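Local coordinates for heat shock protein STI1 (Saccharomyces cerevisiae, PDB 3UPV) that binds the C-terminal tail of Hsp70 through this TPR2B domain, one module of a co-chaperone that serves both Hsp70 and Hsp90, at residues Tyr75-Ile83 and Ser110-Ala121; Pro35-Ala45 and Asp60-Phe71. All coordinates share one frame; numbering follows the deposited sequence.

Contact 1: residues Tyr75-Ile83 and Ser110-Ala121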
loop_
_atom_site.group_PDB
_atom_site.type_symbol
_atom_site.label_atom_id
_atom_site.label_comp_id
_atom_site.label_asym_id
_atom_site.label_seq_id
_atom_site.Cartn_x
_atom_site.Cartn_y
_atom_site.Cartn_z
ATOM N N TYR A 75 1.430 -1.508 5.332
ATOM C CA TYR A 75 0.872 -0.896 6.541
ATOM C C TYR A 75 0.718 0.612 6.376
ATOM O O TYR A 75 -0.392 1.179 6.726
ATOM C CB TYR A 75 1.716 -1.177 7.765
ATOM C CG TYR A 75 1.925 -2.626 8.157
ATOM C CD1 TYR A 75 1.034 -3.296 9.012
ATOM C CD2 TYR A 75 3.038 -3.335 7.700
ATOM C CE1 TYR A 75 1.270 -4.641 9.376
ATOM C CE2 TYR A 75 3.223 -4.675 8.014
ATOM C CZ TYR A 75 2.386 -5.309 8.875
ATOM O OH TYR A 75 2.702 -6.621 9.223
ATOM N N ILE A 76 1.744 1.258 5.798
ATOM C CA ILE A 76 1.673 2.680 5.634
ATOM C C ILE A 76 0.554 3.043 4.639
ATOM O O ILE A 76 -0.323 3.920 4.877
ATOM C CB ILE A 76 2.987 3.281 5.194
ATOM C CG1 ILE A 76 4.013 3.064 6.293
ATOM C CG2 ILE A 76 2.756 4.791 4.871
ATOM C CD1 ILE A 76 5.420 3.377 5.877
ATOM N N ARG A 77 0.495 2.268 3.552
ATOM C CA ARG A 77 -0.589 2.468 2.583
ATOM C C ARG A 77 -1.984 2.327 3.172
ATOM O O ARG A 77 -2.928 3.108 2.876
ATOM C CB ARG A 77 -0.386 1.469 1.464
ATOM C CG ARG A 77 -1.016 1.974 0.282
ATOM C CD ARG A 77 -0.859 1.097 -0.975
ATOM N NE ARG A 77 0.522 0.816 -1.406
ATOM C CZ ARG A 77 1.288 1.713 -2.029
ATOM N NH1 ARG A 77 2.540 1.416 -2.447
ATOM N NH2 ARG A 77 0.779 2.919 -2.251
ATOM N N LYS A 78 -2.192 1.246 3.907
ATOM C CA LYS A 78 -3.476 1.043 4.565
ATOM C C LYS A 78 -3.885 2.206 5.485
ATOM O O LYS A 78 -5.046 2.620 5.465
ATOM C CB LYS A 78 -3.368 -0.191 5.423
ATOM C CG LYS A 78 -4.643 -0.525 6.196
ATOM C CD LYS A 78 -4.413 -1.831 6.986
ATOM C CE LYS A 78 -5.524 -2.065 7.987
ATOM N NZ LYS A 78 -5.390 -3.377 8.731
ATOM N N ALA A 79 -2.933 2.671 6.314
ATOM C CA ALA A 79 -3.216 3.794 7.223
ATOM C C ALA A 79 -3.623 5.010 6.455
ATOM O O ALA A 79 -4.524 5.754 6.887
ATOM C CB ALA A 79 -2.033 4.112 8.067
ATOM N N THR A 80 -2.921 5.256 5.341
ATOM C CA THR A 80 -3.226 6.443 4.498
ATOM C C THR A 80 -4.685 6.315 3.965
ATOM O O THR A 80 -5.432 7.282 3.987
ATOM C CB THR A 80 -2.231 6.697 3.349
ATOM O OG1 THR A 80 -2.306 5.655 2.382
ATOM C CG2 THR A 80 -0.810 6.780 3.840
ATOM N N ALA A 81 -5.078 5.123 3.498
ATOM C CA ALA A 81 -6.441 4.890 3.040
ATOM C C ALA A 81 -7.419 4.992 4.178
ATOM O O ALA A 81 -8.545 5.546 4.019
ATOM C CB ALA A 81 -6.578 3.553 2.302
ATOM N N GLN A 82 -7.028 4.513 5.340
ATOM C CA GLN A 82 -7.950 4.621 6.509
ATOM C C GLN A 82 -8.184 6.110 6.892
ATOM O O GLN A 82 -9.324 6.544 7.165
ATOM C CB GLN A 82 -7.459 3.812 7.716
ATOM C CG GLN A 82 -7.631 2.293 7.467
ATOM C CD GLN A 82 -7.030 1.413 8.564
ATOM O OE1 GLN A 82 -7.676 0.504 9.062
ATOM N NE2 GLN A 82 -5.863 1.744 9.011
ATOM N N ILE A 83 -7.143 6.934 6.807
ATOM C CA ILE A 83 -7.349 8.320 7.046
ATOM C C ILE A 83 -8.326 8.896 5.993
ATOM O O ILE A 83 -9.186 9.715 6.317
ATOM C CB ILE A 83 -6.008 9.030 7.002
ATOM C CG1 ILE A 83 -5.237 8.669 8.291
ATOM C CG2 ILE A 83 -6.078 10.582 6.894
ATOM C CD1 ILE A 83 -3.833 9.068 8.262
ATOM N N SER A 110 11.306 4.791 7.250
ATOM C CA SER A 110 10.028 5.459 6.981
ATOM C C SER A 110 9.422 6.179 8.168
ATOM O O SER A 110 8.224 6.522 8.140
ATOM C CB SER A 110 9.033 4.455 6.405
ATOM O OG SER A 110 9.322 4.263 5.024
ATOM N N ALA A 111 10.223 6.395 9.203
ATOM C CA ALA A 111 9.745 7.010 10.444
ATOM C C ALA A 111 9.088 8.334 10.239
ATOM O O ALA A 111 8.072 8.591 10.885
ATOM C CB ALA A 111 10.885 7.206 11.458
ATOM N N ARG A 112 9.712 9.204 9.399
ATOM C CA ARG A 112 9.153 10.529 9.199
ATOM C C ARG A 112 7.759 10.449 8.610
ATOM O O ARG A 112 6.856 11.157 9.087
ATOM C CB ARG A 112 10.088 11.440 8.355
ATOM C CG ARG A 112 11.253 11.910 9.177
ATOM C CD ARG A 112 12.060 12.864 8.306
ATOM N NE ARG A 112 13.358 13.190 8.895
ATOM C CZ ARG A 112 14.484 12.538 8.612
ATOM N NH1 ARG A 112 15.633 12.896 9.193
ATOM N NH2 ARG A 112 14.461 11.514 7.745
ATOM N N GLU A 113 7.573 9.562 7.623
ATOM C CA GLU A 113 6.274 9.497 6.975
ATOM C C GLU A 113 5.221 8.971 7.958
ATOM O O GLU A 113 4.117 9.521 8.082
ATOM C CB GLU A 113 6.334 8.611 5.744
ATOM C CG GLU A 113 4.889 8.432 5.149
ATOM C CD GLU A 113 4.798 7.698 3.818
ATOM O OE1 GLU A 113 3.716 7.876 3.136
ATOM O OE2 GLU A 113 5.745 6.960 3.488
ATOM N N ILE A 114 5.604 7.995 8.763
ATOM C CA ILE A 114 4.649 7.381 9.654
ATOM C C ILE A 114 4.258 8.379 10.723
ATOM O O ILE A 114 3.065 8.469 11.069
ATOM C CB ILE A 114 5.240 6.136 10.300
ATOM C CG1 ILE A 114 5.418 5.030 9.205
ATOM C CG2 ILE A 114 4.356 5.692 11.469
ATOM C CD1 ILE A 114 6.192 3.767 9.642
ATOM N N ASP A 115 5.228 9.147 11.219
ATOM C CA ASP A 115 4.962 10.145 12.281
ATOM C C ASP A 115 4.021 11.270 11.766
ATOM O O ASP A 115 3.122 11.741 12.470
ATOM C CB ASP A 115 6.262 10.776 12.825
ATOM C CG ASP A 115 7.051 9.833 13.775
ATOM O OD1 ASP A 115 6.472 8.813 14.261
ATOM O OD2 ASP A 115 8.255 10.111 14.021
ATOM N N GLN A 116 4.137 11.654 10.525
ATOM C CA GLN A 116 3.246 12.708 10.057
ATOM C C GLN A 116 1.823 12.195 9.768
ATOM O O GLN A 116 0.851 12.946 9.954
ATOM C CB GLN A 116 3.830 13.523 8.902
ATOM C CG GLN A 116 4.064 12.751 7.596
ATOM C CD GLN A 116 2.908 12.827 6.648
ATOM O OE1 GLN A 116 2.140 13.761 6.667
ATOM N NE2 GLN A 116 2.787 11.828 5.780
ATOM N N LEU A 117 1.731 10.927 9.352
ATOM C CA LEU A 117 0.409 10.275 9.231
ATOM C C LEU A 117 -0.220 10.171 10.591
ATOM O O LEU A 117 -1.410 10.466 10.727
ATOM C CB LEU A 117 0.490 8.885 8.564
ATOM C CG LEU A 117 0.924 9.001 7.110
ATOM C CD1 LEU A 117 1.211 7.644 6.549
ATOM C CD2 LEU A 117 -0.038 9.857 6.184
ATOM N N TYR A 118 0.574 9.815 11.598
ATOM C CA TYR A 118 0.056 9.662 12.938
ATOM C C TYR A 118 -0.504 10.982 13.466
ATOM O O TYR A 118 -1.620 10.995 14.071
ATOM C CB TYR A 118 1.144 9.224 13.904
ATOM C CG TYR A 118 0.527 8.708 15.203
ATOM C CD1 TYR A 118 0.220 7.363 15.355
ATOM C CD2 TYR A 118 0.223 9.605 16.265
ATOM C CE1 TYR A 118 -0.340 6.894 16.534
ATOM C CE2 TYR A 118 -0.275 9.158 17.424
ATOM C CZ TYR A 118 -0.582 7.791 17.552
ATOM O OH TYR A 118 -1.158 7.315 18.702
ATOM N N TYR A 119 0.257 12.043 13.236
ATOM C CA TYR A 119 -0.116 13.380 13.700
ATOM C C TYR A 119 -1.435 13.787 13.024
ATOM O O TYR A 119 -2.303 14.358 13.666
ATOM C CB TYR A 119 0.946 14.417 13.364
ATOM C CG TYR A 119 0.549 15.739 13.954
ATOM C CD1 TYR A 119 0.457 15.887 15.361
ATOM C CD2 TYR A 119 0.183 16.820 13.140
ATOM C CE1 TYR A 119 0.025 17.117 15.942
ATOM C CE2 TYR A 119 -0.248 18.036 13.700
ATOM C CZ TYR A 119 -0.322 18.171 15.087
ATOM O OH TYR A 119 -0.738 19.351 15.642
ATOM N N LYS A 120 -1.563 13.475 11.745
ATOM C CA LYS A 120 -2.670 13.912 10.906
ATOM C C LYS A 120 -3.909 13.112 11.387
ATOM O O LYS A 120 -4.973 13.684 11.712
ATOM C CB LYS A 120 -2.301 13.697 9.414
ATOM C CG LYS A 120 -3.437 13.879 8.371
ATOM C CD LYS A 120 -2.950 13.795 6.884
ATOM C CE LYS A 120 -2.481 12.386 6.344
ATOM N NZ LYS A 120 -2.933 11.915 4.891
ATOM N N ALA A 121 -3.742 11.808 11.573
ATOM C CA ALA A 121 -4.857 10.981 12.099
ATOM C C ALA A 121 -5.333 11.420 13.484
ATOM O O ALA A 121 -6.568 11.489 13.762
ATOM C CB ALA A 121 -4.508 9.478 12.089
HETATM O O HOH W 1 -5.152 9.995 3.262
#
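Ile76, Thr80 and Ile83 of helix 72-84 pack on Ile114, Leu117 and Ala121 of helix 111-124 in the all-helical TPR fold; the first helix lies in TPR 9, and the axes of segments 75-83 and 111-121 run 22° from parallel, 10.6 Å apart at closest approach. At that spacing the gap is filled by branched side chains. The ethyl arm of Ile76 goes into a hollow between Ser110 and Ile114: CD1 lies 3.8 Å from Ser110 CB and 3.7 Å from Ile114 CG1, the two isoleucines crossing at about a right angle. With CG1 beside the backbone N (chi1 -64°), the other branch, CG2, is left for Leu117 and for the carboxylate end of Glu113. Glu113 is extended along its length, and while Ile76 CG2 touches its CD and OE1, its OE2 is hydrogen-bonded to a polar side chain of the bound peptide. One turn on, Leu117 is the opposing bump, its CD1 shared by Ile76 CG2 and Thr80 CG2. Ile83 fills the last hollow, reaching with CD1 to Ala121 CB (3.9 Å) and Leu117 O, while Lys120, bent at chi3 and chi4, lays CE and NZ against Ile83 CG2. Thr80 OG1 turns back to Arg77 O at 2.7 Å, which leaves CG2 as the branch facing Leu117, tightly packed at 3.5 Å from Leu117 CD1.

Contact 2: residues Pro35-Ala45 and Asp60-Phe71; sequences PEDARGYSNRA and DCNKAIEKDPNF
This is the close antiparallel packing of the two helices of one TPR hairpin, TPR 8: the axes of segments 38-45 and 60-67 run at 162°, 7.6 Å apart at closest approach. Small residues permit the approach, Ala38 CB lying 3.4 Å from Ala64 O and Ala45 CB against Cys61 SG. Tyr41 is a knob in the hole formed by Asp60, Lys63, Ala64 and Lys67. Lys63 CG lies over one face of the Tyr41 ring, a CH-pi contact 3.8 Å from the centroid, and the phenol OH is fixed by a 2.5 Å bond to Pro35 O in the carbonyl plane. Beside the ring, Arg44 grips the Asp60 carboxylate side-on: NE to OD1 at 2.7 Å and NH2 to OD2 at 2.8 Å, the latter almost straight (179°). A bend at chi3 (61°) turns the guanidinium back to this acid, and its NH1 bonds Thr28 of helix 20-33. At the other end Lys67 NZ forms a salt bridge with Glu36 OE1 (2.9 Å), while the edge of the Phe71 ring faces Ala38 O. The paired bonds hold the buried Asp60 carboxylate edge to edge with the Arg44 guanidinium, nearly in one plane, and probably favour its ionised form.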
loop_
_atom_site.group_PDB
_atom_site.type_symbol
_atom_site.label_atom_id
_atom_site.label_comp_id
_atom_site.label_asym_id
_atom_site.label_seq_id
_atom_site.Cartn_x
_atom_site.Cartn_y
_atom_site.Cartn_z
ATOM N N PRO A 35 -0.000 -15.148 -6.833
ATOM C CA PRO A 35 -1.010 -14.801 -5.828
ATOM C C PRO A 35 -0.472 -14.724 -4.403
ATOM O O PRO A 35 -1.142 -14.152 -3.552
ATOM C CB PRO A 35 -2.070 -15.892 -5.961
ATOM C CG PRO A 35 -1.487 -16.906 -6.854
ATOM C CD PRO A 35 -0.317 -16.381 -7.582
ATOM N N GLU A 36 0.769 -15.185 -4.186
ATOM C CA GLU A 36 1.407 -15.100 -2.891
ATOM C C GLU A 36 2.353 -13.927 -2.732
ATOM O O GLU A 36 2.933 -13.698 -1.643
ATOM C CB GLU A 36 2.176 -16.405 -2.652
ATOM C CG GLU A 36 1.209 -17.630 -2.478
ATOM C CD GLU A 36 0.205 -17.374 -1.365
ATOM O OE1 GLU A 36 -1.002 -17.250 -1.647
ATOM O OE2 GLU A 36 0.596 -17.280 -0.181
ATOM N N ASP A 37 2.501 -13.162 -3.814
ATOM C CA ASP A 37 3.410 -12.052 -3.860
ATOM C C ASP A 37 2.650 -10.877 -3.305
ATOM O O ASP A 37 1.762 -10.311 -3.986
ATOM C CB ASP A 37 3.910 -11.844 -5.296
ATOM C CG ASP A 37 4.982 -10.760 -5.412
ATOM O OD1 ASP A 37 5.689 -10.750 -6.447
ATOM O OD2 ASP A 37 5.141 -9.930 -4.480
ATOM N N ALA A 38 2.967 -10.489 -2.067
ATOM C CA ALA A 38 2.341 -9.289 -1.437
ATOM C C ALA A 38 2.428 -7.992 -2.284
ATOM O O ALA A 38 1.591 -7.117 -2.146
ATOM C CB ALA A 38 2.970 -9.008 -0.042
ATOM N N ARG A 39 3.463 -7.839 -3.102
ATOM C CA ARG A 39 3.654 -6.588 -3.833
ATOM C C ARG A 39 2.475 -6.336 -4.759
ATOM O O ARG A 39 2.122 -5.172 -4.997
ATOM C CB ARG A 39 4.932 -6.590 -4.667
ATOM C CG ARG A 39 6.189 -6.726 -3.821
ATOM C CD ARG A 39 7.448 -6.827 -4.670
ATOM N NE ARG A 39 7.374 -8.037 -5.500
ATOM C CZ ARG A 39 8.232 -8.337 -6.473
ATOM N NH1 ARG A 39 9.277 -7.523 -6.732
ATOM N NH2 ARG A 39 8.082 -9.479 -7.153
ATOM N N GLY A 40 1.911 -7.386 -5.344
ATOM C CA GLY A 40 0.806 -7.165 -6.298
ATOM C C GLY A 40 -0.399 -6.497 -5.638
ATOM O O GLY A 40 -1.058 -5.599 -6.231
ATOM N N TYR A 41 -0.737 -6.972 -4.436
ATOM C CA TYR A 41 -1.856 -6.405 -3.663
ATOM C C TYR A 41 -1.555 -4.979 -3.266
ATOM O O TYR A 41 -2.397 -4.096 -3.507
ATOM C CB TYR A 41 -2.112 -7.285 -2.435
ATOM C CG TYR A 41 -2.471 -8.678 -2.823
ATOM C CD1 TYR A 41 -1.497 -9.683 -2.763
ATOM C CD2 TYR A 41 -3.732 -8.985 -3.329
ATOM C CE1 TYR A 41 -1.746 -10.959 -3.153
ATOM C CE2 TYR A 41 -4.042 -10.353 -3.670
ATOM C CZ TYR A 41 -3.014 -11.319 -3.621
ATOM O OH TYR A 41 -3.145 -12.650 -3.981
ATOM N N SER A 42 -0.384 -4.748 -2.676
ATOM C CA SER A 42 -0.012 -3.402 -2.261
ATOM C C SER A 42 -0.025 -2.493 -3.482
ATOM O O SER A 42 -0.494 -1.350 -3.398
ATOM C CB SER A 42 1.356 -3.394 -1.576
ATOM O OG SER A 42 1.796 -2.048 -1.401
ATOM N N ASN A 43 0.512 -2.988 -4.622
ATOM C CA ASN A 43 0.621 -2.165 -5.814
ATOM C C ASN A 43 -0.774 -1.872 -6.369
ATOM O O ASN A 43 -1.100 -0.707 -6.672
ATOM C CB ASN A 43 1.488 -2.831 -6.894
ATOM C CG ASN A 43 3.000 -2.827 -6.572
ATOM O OD1 ASN A 43 3.524 -2.107 -5.698
ATOM N ND2 ASN A 43 3.714 -3.636 -7.346
ATOM N N ARG A 44 -1.654 -2.891 -6.439
ATOM C CA ARG A 44 -2.981 -2.568 -6.907
ATOM C C ARG A 44 -3.654 -1.578 -5.957
ATOM O O ARG A 44 -4.329 -0.633 -6.442
ATOM C CB ARG A 44 -3.815 -3.857 -6.971
ATOM C CG ARG A 44 -5.121 -3.618 -7.679
ATOM C CD ARG A 44 -5.924 -4.895 -8.067
ATOM N NE ARG A 44 -6.304 -5.680 -6.920
ATOM C CZ ARG A 44 -6.845 -6.882 -7.001
ATOM N NH1 ARG A 44 -7.037 -7.482 -8.210
ATOM N NH2 ARG A 44 -7.144 -7.503 -5.877
ATOM N N ALA A 45 -3.473 -1.751 -4.620
ATOM C CA ALA A 45 -4.004 -0.753 -3.673
ATOM C C ALA A 45 -3.546 0.663 -4.022
ATOM O O ALA A 45 -4.288 1.658 -3.862
ATOM C CB ALA A 45 -3.602 -1.070 -2.250
ATOM N N ASP A 60 -7.024 -4.660 -0.313
ATOM C CA ASP A 60 -5.761 -5.165 -0.899
ATOM C C ASP A 60 -4.579 -4.997 0.046
ATOM O O ASP A 60 -3.667 -5.829 0.104
ATOM C CB ASP A 60 -5.464 -4.430 -2.227
ATOM C CG ASP A 60 -6.147 -5.100 -3.441
ATOM O OD1 ASP A 60 -6.132 -4.438 -4.514
ATOM O OD2 ASP A 60 -6.601 -6.276 -3.381
ATOM N N CYS A 61 -4.531 -3.872 0.761
ATOM C CA CYS A 61 -3.500 -3.708 1.736
ATOM C C CYS A 61 -3.605 -4.805 2.814
ATOM O O CYS A 61 -2.544 -5.360 3.219
ATOM C CB CYS A 61 -3.632 -2.363 2.440
ATOM S SG CYS A 61 -3.197 -0.947 1.402
ATOM N N ASN A 62 -4.822 -5.108 3.283
ATOM C CA ASN A 62 -5.025 -6.225 4.233
ATOM C C ASN A 62 -4.516 -7.574 3.689
ATOM O O ASN A 62 -3.847 -8.365 4.385
ATOM C CB ASN A 62 -6.485 -6.263 4.698
ATOM C CG ASN A 62 -6.751 -5.209 5.708
ATOM O OD1 ASN A 62 -7.809 -4.568 5.709
ATOM N ND2 ASN A 62 -5.754 -4.974 6.568
ATOM N N LYS A 63 -4.771 -7.818 2.425
ATOM C CA LYS A 63 -4.287 -9.050 1.779
ATOM C C LYS A 63 -2.730 -9.045 1.676
ATOM O O LYS A 63 -2.104 -10.077 1.886
ATOM C CB LYS A 63 -4.976 -9.213 0.413
ATOM C CG LYS A 63 -4.965 -10.637 -0.208
ATOM C CD LYS A 63 -5.973 -11.602 0.472
ATOM C CE LYS A 63 -7.411 -11.494 -0.083
ATOM N NZ LYS A 63 -8.396 -12.614 0.333
ATOM N N ALA A 64 -2.130 -7.905 1.324
ATOM C CA ALA A 64 -0.683 -7.785 1.288
ATOM C C ALA A 64 -0.075 -8.105 2.644
ATOM O O ALA A 64 0.958 -8.780 2.722
ATOM C CB ALA A 64 -0.254 -6.361 0.867
ATOM N N ILE A 65 -0.725 -7.596 3.690
ATOM C CA ILE A 65 -0.320 -7.844 5.083
ATOM C C ILE A 65 -0.366 -9.343 5.396
ATOM O O ILE A 65 0.587 -9.895 5.997
ATOM C CB ILE A 65 -1.124 -6.961 6.098
ATOM C CG1 ILE A 65 -0.627 -5.486 5.953
ATOM C CG2 ILE A 65 -0.972 -7.539 7.590
ATOM C CD1 ILE A 65 -1.529 -4.398 6.568
ATOM N N GLU A 66 -1.397 -10.029 4.898
ATOM C CA GLU A 66 -1.434 -11.494 5.099
ATOM C C GLU A 66 -0.303 -12.225 4.375
ATOM O O GLU A 66 0.215 -13.214 4.880
ATOM C CB GLU A 66 -2.739 -12.112 4.639
ATOM C CG GLU A 66 -4.065 -11.576 5.175
ATOM C CD GLU A 66 -5.255 -12.294 4.512
ATOM O OE1 GLU A 66 -5.022 -13.346 3.874
ATOM O OE2 GLU A 66 -6.424 -11.833 4.609
ATOM N N LYS A 67 0.052 -11.764 3.184
ATOM C CA LYS A 67 1.044 -12.468 2.377
ATOM C C LYS A 67 2.469 -12.208 2.886
ATOM O O LYS A 67 3.292 -13.107 2.864
ATOM C CB LYS A 67 0.921 -12.055 0.875
ATOM C CG LYS A 67 -0.374 -12.412 0.181
ATOM C CD LYS A 67 -0.774 -13.827 0.324
ATOM C CE LYS A 67 -2.137 -14.001 -0.295
ATOM N NZ LYS A 67 -2.654 -15.378 -0.126
ATOM N N ASP A 68 2.768 -10.973 3.296
ATOM C CA ASP A 68 4.114 -10.605 3.825
ATOM C C ASP A 68 3.990 -9.683 5.032
ATOM O O ASP A 68 3.856 -8.462 4.886
ATOM C CB ASP A 68 4.990 -9.938 2.752
ATOM C CG ASP A 68 6.429 -9.659 3.255
ATOM O OD1 ASP A 68 7.193 -9.020 2.493
ATOM O OD2 ASP A 68 6.789 -10.063 4.399
ATOM N N PRO A 69 4.093 -10.225 6.240
ATOM C CA PRO A 69 3.963 -9.326 7.377
ATOM C C PRO A 69 5.122 -8.331 7.545
ATOM O O PRO A 69 4.999 -7.405 8.305
ATOM C CB PRO A 69 3.903 -10.293 8.554
ATOM C CG PRO A 69 4.457 -11.568 8.065
ATOM C CD PRO A 69 4.027 -11.634 6.646
ATOM N N ASN A 70 6.246 -8.535 6.858
ATOM C CA ASN A 70 7.349 -7.579 6.940
ATOM C C ASN A 70 7.324 -6.484 5.880
ATOM O O ASN A 70 8.224 -5.635 5.809
ATOM C CB ASN A 70 8.642 -8.344 6.996
ATOM C CG ASN A 70 8.618 -9.318 8.149
ATOM O OD1 ASN A 70 8.227 -8.929 9.260
ATOM N ND2 ASN A 70 8.938 -10.584 7.893
ATOM N N PHE A 71 6.259 -6.502 5.089
ATOM C CA PHE A 71 6.076 -5.520 4.041
ATOM C C PHE A 71 5.524 -4.213 4.658
ATOM O O PHE A 71 4.291 -3.966 4.688
ATOM C CB PHE A 71 5.107 -6.142 3.030
ATOM C CG PHE A 71 4.991 -5.419 1.735
ATOM C CD1 PHE A 71 5.957 -4.488 1.302
ATOM C CD2 PHE A 71 3.905 -5.689 0.930
ATOM C CE1 PHE A 71 5.777 -3.828 0.075
ATOM C CE2 PHE A 71 3.745 -5.062 -0.295
ATOM C CZ PHE A 71 4.678 -4.129 -0.718
HETATM O O HOH W 2 2.888 -15.058 0.792
#

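In the fold
Contact 2 comes first along the chain and is complete before contact 1 begins; their centres are about 17 Å apart, on opposite sides of the chain's centre. Contact 2 joins the two helices of TPR 8, whereas contact 1 sets helix 72-84 of TPR 9 against helix 111-124, with helix 88-106 between them in sequence. Helices 54-67 and 72-84 follow each other in the chain, and Cys61 packs on Lys78. Tyr75 OH probably bonds Pro69 O in the turn between these helices, and Arg77 NE reaches Ser42 OG of helix 38-50. Arg77 also bonds the backbone of the bound peptide, as does Asn43, and Glu113 holds one of its side chains, consistent with the stacked helices forming a continuous peptide-binding surface.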